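Local structure of acyl-coenzyme A oxidase acox-1.1 (Caenorhabditis elegans, 5K3H) at residues Q496-R501 with T580-D585; P476-D481 with G586-T591. The protein catalyses the FAD-dependent desaturation of acyl-CoAs to (2E)-enoyl-CoAs with release of hydrogen peroxide, the first step of peroxisomal beta-oxidation. All blocks are in the same frame, centred on the assembly; numbering follows the deposited sequence.

Interactions 1 and 2 lie about 11 Å apart, centre to centre, and residues 580-585 of interaction 1 and 586-591 of interaction 2 are consecutive in the chain. Two features couple them. The carbonyl O of Ala582 lies 3.0 Å from the N of Met588, a probable hydrogen bond, and the rings of His497 and Phe587 stack, with His497 NE2 3.4 Å from Phe587 CD1. The ATP site shared between the two subunits adjoins this region: Tyr581 of interaction 1 belongs to it and comes within about 3 Å of Arg533, side chain to side chain, whereas the side chain of Phe587 in interaction 2 is about 8 Å from that of Tyr581.

Interaction 1: residues Q496-R501 with T580-D585; sequences QHIAKR and TYALED
His497 and Asp585 meet head-on through a nearly straight hydrogen bond: NE2 donates to OD2 over 2.7 Å at 171°. The oxygen sits in the ring plane and accepts with its syn lone pair, and ring and carboxylate are nearly coplanar. With CG anti to the backbone N (chi1 176°), the His497 ring is carried across to Asp585. One turn later, Arg501 sends its chain past Asp585 in the opposite direction, CD lying 3.3 Å from OD2, and a bend at chi3 turns the guanidinium toward Tyr581 and Glu584. There NH2 forms a salt bridge with Glu584 OE1 at 3.1 Å, the guanidinium and carboxylate planes being almost perpendicular, while NH1 comes to 2.6 Å from the carbonyl O of Tyr581. Beside these polar groups, Ile498 packs its CB against Tyr581 CB at 3.9 Å and its CG2 over the backbone of Ala582.

Second-shell partners hold the polar groups in place. Ser474 OG bonds to His497 ND1, so both ring nitrogens are engaged, and Asp585 OD1 bonds to the N of Phe587. Glu584 has its stronger partner across the dimer interface, where OE2 forms a salt bridge with Arg597 of the second subunit; its carboxylate thus connects two arginines. The ring of Tyr581, part of the ATP site, leads away from helix 489-515 to Arg533 on helix 520-553. The segments of helices 489-515 and 579-584 cross at 83° with axes 9.4 Å apart, and on the other side of helix 489-515, Ala499 packs on Leu537 of helix 520-553.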
loop_
_atom_site.group_PDB
_atom_site.type_symbol
_atom_site.label_atom_id
_atom_site.label_comp_id
_atom_site.label_asym_id
_atom_site.label_seq_id
_atom_site.Cartn_x
_atom_site.Cartn_y
_atom_site.Cartn_z
ATOM N N GLN B 496 -25.235 10.581 -12.070
ATOM C CA GLN B 496 -25.887 11.745 -11.486
ATOM C C GLN B 496 -26.986 11.316 -10.524
ATOM O O GLN B 496 -27.094 11.845 -9.410
ATOM C CB GLN B 496 -26.429 12.648 -12.600
ATOM C CG GLN B 496 -25.342 13.452 -13.277
ATOM C CD GLN B 496 -25.826 14.298 -14.464
ATOM O OE1 GLN B 496 -26.905 14.070 -15.002
ATOM N NE2 GLN B 496 -24.993 15.251 -14.899
ATOM N N HIS B 497 -27.765 10.305 -10.909
ATOM C CA HIS B 497 -28.834 9.819 -10.048
ATOM C C HIS B 497 -28.295 9.286 -8.723
ATOM O O HIS B 497 -28.797 9.658 -7.655
ATOM C CB HIS B 497 -29.649 8.743 -10.763
ATOM C CG HIS B 497 -30.704 8.140 -9.895
ATOM N ND1 HIS B 497 -31.936 8.730 -9.694
ATOM C CD2 HIS B 497 -30.682 7.035 -9.109
ATOM C CE1 HIS B 497 -32.642 7.991 -8.858
ATOM N NE2 HIS B 497 -31.903 6.960 -8.486
ATOM N N ILE B 498 -27.287 8.404 -8.751
ATOM C CA ILE B 498 -26.878 7.802 -7.484
ATOM C C ILE B 498 -26.186 8.837 -6.599
ATOM O O ILE B 498 -26.385 8.832 -5.381
ATOM C CB ILE B 498 -26.022 6.525 -7.671
ATOM C CG1 ILE B 498 -24.590 6.831 -8.035
ATOM C CG2 ILE B 498 -26.612 5.544 -8.701
ATOM C CD1 ILE B 498 -23.880 5.586 -8.549
ATOM N N ALA B 499 -25.414 9.772 -7.185
ATOM C CA ALA B 499 -24.788 10.816 -6.373
ATOM C C ALA B 499 -25.831 11.735 -5.731
ATOM O O ALA B 499 -25.703 12.102 -4.555
ATOM C CB ALA B 499 -23.795 11.626 -7.210
ATOM N N LYS B 500 -26.860 12.138 -6.485
ATOM C CA LYS B 500 -27.955 12.895 -5.881
ATOM C C LYS B 500 -28.657 12.082 -4.795
ATOM O O LYS B 500 -28.909 12.584 -3.690
ATOM C CB LYS B 500 -28.967 13.320 -6.940
ATOM C CG LYS B 500 -30.237 13.960 -6.347
ATOM C CD LYS B 500 -31.250 14.308 -7.432
ATOM C CE LYS B 500 -31.792 13.019 -8.082
ATOM N NZ LYS B 500 -32.686 13.270 -9.251
ATOM N N ARG B 501 -28.978 10.815 -5.083
ATOM C CA ARG B 501 -29.711 10.030 -4.090
ATOM C C ARG B 501 -28.935 9.928 -2.779
ATOM O O ARG B 501 -29.501 10.121 -1.696
ATOM C CB ARG B 501 -30.035 8.636 -4.612
ATOM C CG ARG B 501 -31.296 8.076 -3.977
ATOM C CD ARG B 501 -31.476 6.578 -4.282
ATOM N NE ARG B 501 -30.860 5.735 -3.254
ATOM C CZ ARG B 501 -29.669 5.155 -3.363
ATOM N NH1 ARG B 501 -28.955 5.318 -4.472
ATOM N NH2 ARG B 501 -29.195 4.406 -2.370
ATOM N N THR B 580 -24.089 -1.014 -5.714
ATOM C CA THR B 580 -25.058 -0.999 -4.616
ATOM C C THR B 580 -25.959 0.234 -4.656
ATOM O O THR B 580 -27.182 0.127 -4.537
ATOM C CB THR B 580 -24.322 -1.092 -3.279
ATOM O OG1 THR B 580 -23.774 -2.410 -3.142
ATOM C CG2 THR B 580 -25.255 -0.807 -2.100
ATOM N N TYR B 581 -25.377 1.419 -4.838
ATOM C CA TYR B 581 -26.191 2.632 -4.867
ATOM C C TYR B 581 -27.179 2.631 -6.038
ATOM O O TYR B 581 -28.246 3.254 -5.956
ATOM C CB TYR B 581 -25.271 3.859 -4.922
ATOM C CG TYR B 581 -24.284 3.897 -3.787
ATOM C CD1 TYR B 581 -24.676 4.300 -2.525
ATOM C CD2 TYR B 581 -22.963 3.505 -3.973
ATOM C CE1 TYR B 581 -23.790 4.315 -1.467
ATOM C CE2 TYR B 581 -22.044 3.525 -2.917
ATOM C CZ TYR B 581 -22.468 3.934 -1.654
ATOM O OH TYR B 581 -21.589 3.963 -0.568
ATOM N N ALA B 582 -26.831 1.975 -7.155
ATOM C CA ALA B 582 -27.730 1.934 -8.311
ATOM C C ALA B 582 -28.863 0.939 -8.104
ATOM O O ALA B 582 -29.991 1.170 -8.557
ATOM C CB ALA B 582 -26.944 1.596 -9.583
ATOM N N LEU B 583 -28.572 -0.173 -7.423
ATOM C CA LEU B 583 -29.550 -1.223 -7.209
ATOM C C LEU B 583 -30.505 -0.902 -6.068
ATOM O O LEU B 583 -31.639 -1.398 -6.066
ATOM C CB LEU B 583 -28.826 -2.542 -6.903
ATOM C CG LEU B 583 -27.929 -3.196 -7.975
ATOM C CD1 LEU B 583 -26.978 -4.181 -7.331
ATOM C CD2 LEU B 583 -28.762 -3.915 -9.037
ATOM N N GLU B 584 -30.094 -0.072 -5.102
ATOM C CA GLU B 584 -30.827 -0.029 -3.840
ATOM C C GLU B 584 -32.263 0.432 -4.030
ATOM O O GLU B 584 -33.189 -0.136 -3.436
ATOM C CB GLU B 584 -30.135 0.867 -2.825
ATOM C CG GLU B 584 -29.999 0.175 -1.486
ATOM C CD GLU B 584 -29.496 1.110 -0.397
ATOM O OE1 GLU B 584 -28.530 1.887 -0.678
ATOM O OE2 GLU B 584 -30.118 1.093 0.712
ATOM N N ASP B 585 -32.470 1.456 -4.843
ATOM C CA ASP B 585 -33.805 1.962 -5.091
ATOM C C ASP B 585 -34.444 1.363 -6.347
ATOM O O ASP B 585 -35.459 1.885 -6.817
ATOM C CB ASP B 585 -33.746 3.474 -5.241
ATOM C CG ASP B 585 -32.845 3.901 -6.376
ATOM O OD1 ASP B 585 -32.068 3.067 -6.872
ATOM O OD2 ASP B 585 -32.934 5.065 -6.810
#

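Interaction 2: residues P476-D481 with G586-T591; sequences PTSLID and GFMSST
Thr477 and Phe587 bring their backbones together, CA atoms 4.5 Å apart, where a loop passes the irregular turn between two helices. A single backbone hydrogen bond joins the segments: Ser478 N donates to Phe587 O over 2.9 Å at 165°, the donor tilted 16° from the carbonyl plane. Gly586, at positive phi, leads into this turn. The Phe587 ring then folds back over the opposing chain, its CG anti to the backbone N (chi1 -165°), and lies flat against the peptide between Thr477 and Ser478. Ser478 N is 3.4 Å above the ring plane over its centre, and Thr477 C covers the same face nearer the rim. Ser478 CB meets Phe587 CE2 at 3.5 Å and Met588 CG at 3.9 Å, whereas its hydroxyl is bonded to Thr494 on helix 489-515. A leucine in place of Phe587 would probably leave this peptide without its flat cover and His497 without its stacking partner.

Met588 continues inward to Leu575, Leu593 and Val596. Gln592, on helix 590-616, ties the start of that helix to the loop, its NE2 bonding to the carbonyls of Ser478 and Ile480 and its OE1 to the N of Ser589. Ser589 is the N-cap of helix 590-616, its side chain capping a backbone N. The arrangement is a helix-to-helix connection in the C-terminal helical part of the acyl-CoA oxidase fold, pinned to the loop that precedes helix 489-515.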
loop_
_atom_site.group_PDB
_atom_site.type_symbol
_atom_site.label_atom_id
_atom_site.label_comp_id
_atom_site.label_asym_id
_atom_site.label_seq_id
_atom_site.Cartn_x
_atom_site.Cartn_y
_atom_site.Cartn_z
ATOM N N PRO B 476 -37.584 7.214 -14.194
ATOM C CA PRO B 476 -37.880 6.088 -13.293
ATOM C C PRO B 476 -36.732 5.098 -13.167
ATOM O O PRO B 476 -36.482 4.585 -12.070
ATOM C CB PRO B 476 -39.122 5.442 -13.930
ATOM C CG PRO B 476 -39.669 6.443 -14.845
ATOM C CD PRO B 476 -38.563 7.330 -15.287
ATOM N N THR B 477 -36.015 4.803 -14.251
ATOM C CA THR B 477 -34.923 3.841 -14.180
ATOM C C THR B 477 -33.752 4.351 -15.002
ATOM O O THR B 477 -33.863 5.321 -15.760
ATOM C CB THR B 477 -35.313 2.473 -14.751
ATOM O OG1 THR B 477 -35.682 2.639 -16.135
ATOM C CG2 THR B 477 -36.474 1.858 -13.972
ATOM N N SER B 478 -32.660 3.610 -14.940
ATOM C CA SER B 478 -31.539 3.892 -15.816
ATOM C C SER B 478 -31.896 3.398 -17.209
ATOM O O SER B 478 -32.624 2.412 -17.362
ATOM C CB SER B 478 -30.265 3.203 -15.313
ATOM O OG SER B 478 -29.176 3.431 -16.202
ATOM N N LEU B 479 -31.415 4.101 -18.230
ATOM C CA LEU B 479 -31.717 3.711 -19.602
ATOM C C LEU B 479 -30.517 3.042 -20.260
ATOM O O LEU B 479 -30.419 2.993 -21.488
ATOM C CB LEU B 479 -32.208 4.925 -20.411
ATOM C CG LEU B 479 -33.535 5.594 -19.986
ATOM C CD1 LEU B 479 -33.886 6.825 -20.806
ATOM C CD2 LEU B 479 -34.688 4.605 -20.075
ATOM N N ILE B 480 -29.616 2.493 -19.452
ATOM C CA ILE B 480 -28.494 1.741 -19.985
ATOM C C ILE B 480 -29.026 0.430 -20.553
ATOM O O ILE B 480 -29.719 -0.329 -19.860
ATOM C CB ILE B 480 -27.446 1.508 -18.882
ATOM C CG1 ILE B 480 -26.722 2.815 -18.541
ATOM C CG2 ILE B 480 -26.461 0.417 -19.270
ATOM C CD1 ILE B 480 -25.797 2.673 -17.335
ATOM N N ASP B 481 -28.714 0.165 -21.820
ATOM C CA ASP B 481 -29.138 -1.042 -22.527
ATOM C C ASP B 481 -30.648 -1.059 -22.751
ATOM O O ASP B 481 -31.263 -2.131 -22.831
ATOM C CB ASP B 481 -28.700 -2.328 -21.800
ATOM C CG ASP B 481 -28.873 -3.589 -22.671
ATOM O OD1 ASP B 481 -28.689 -3.466 -23.904
ATOM O OD2 ASP B 481 -29.216 -4.686 -22.144
ATOM N N GLY B 586 -33.896 0.268 -6.874
ATOM C CA GLY B 586 -34.354 -0.276 -8.138
ATOM C C GLY B 586 -34.072 0.565 -9.368
ATOM O O GLY B 586 -34.654 0.318 -10.426
ATOM N N PHE B 587 -33.173 1.542 -9.279
ATOM C CA PHE B 587 -32.872 2.352 -10.457
ATOM C C PHE B 587 -32.227 1.507 -11.552
ATOM O O PHE B 587 -32.397 1.799 -12.741
ATOM C CB PHE B 587 -31.991 3.546 -10.081
ATOM C CG PHE B 587 -31.938 4.607 -11.144
ATOM C CD1 PHE B 587 -33.027 5.463 -11.333
ATOM C CD2 PHE B 587 -30.819 4.756 -11.968
ATOM C CE1 PHE B 587 -33.002 6.455 -12.313
ATOM C CE2 PHE B 587 -30.792 5.753 -12.962
ATOM C CZ PHE B 587 -31.882 6.595 -13.132
ATOM N N MET B 588 -31.411 0.519 -11.177
ATOM C CA MET B 588 -30.893 -0.495 -12.101
ATOM C C MET B 588 -31.414 -1.885 -11.739
ATOM O O MET B 588 -31.593 -2.225 -10.562
ATOM C CB MET B 588 -29.353 -0.540 -12.111
ATOM C CG MET B 588 -28.691 0.423 -13.077
ATOM S SD MET B 588 -26.864 0.348 -13.192
ATOM C CE MET B 588 -26.517 -1.235 -13.942
ATOM N N SER B 589 -31.609 -2.700 -12.761
ATOM C CA SER B 589 -31.969 -4.098 -12.585
ATOM C C SER B 589 -30.724 -4.979 -12.633
ATOM O O SER B 589 -29.639 -4.566 -13.065
ATOM C CB SER B 589 -32.930 -4.541 -13.676
ATOM O OG SER B 589 -32.298 -4.338 -14.938
ATOM N N SER B 590 -30.903 -6.221 -12.187
ATOM C CA SER B 590 -29.857 -7.226 -12.322
ATOM C C SER B 590 -29.452 -7.403 -13.783
ATOM O O SER B 590 -28.272 -7.607 -14.091
ATOM C CB SER B 590 -30.337 -8.545 -11.718
ATOM O OG SER B 590 -29.344 -9.553 -11.843
ATOM N N THR B 591 -30.426 -7.371 -14.696
ATOM C CA THR B 591 -30.124 -7.500 -16.119
ATOM C C THR B 591 -29.233 -6.368 -16.620
ATOM O O THR B 591 -28.284 -6.606 -17.371
ATOM C CB THR B 591 -31.420 -7.550 -16.918
ATOM O OG1 THR B 591 -32.046 -8.813 -16.695
ATOM C CG2 THR B 591 -31.133 -7.406 -18.396
#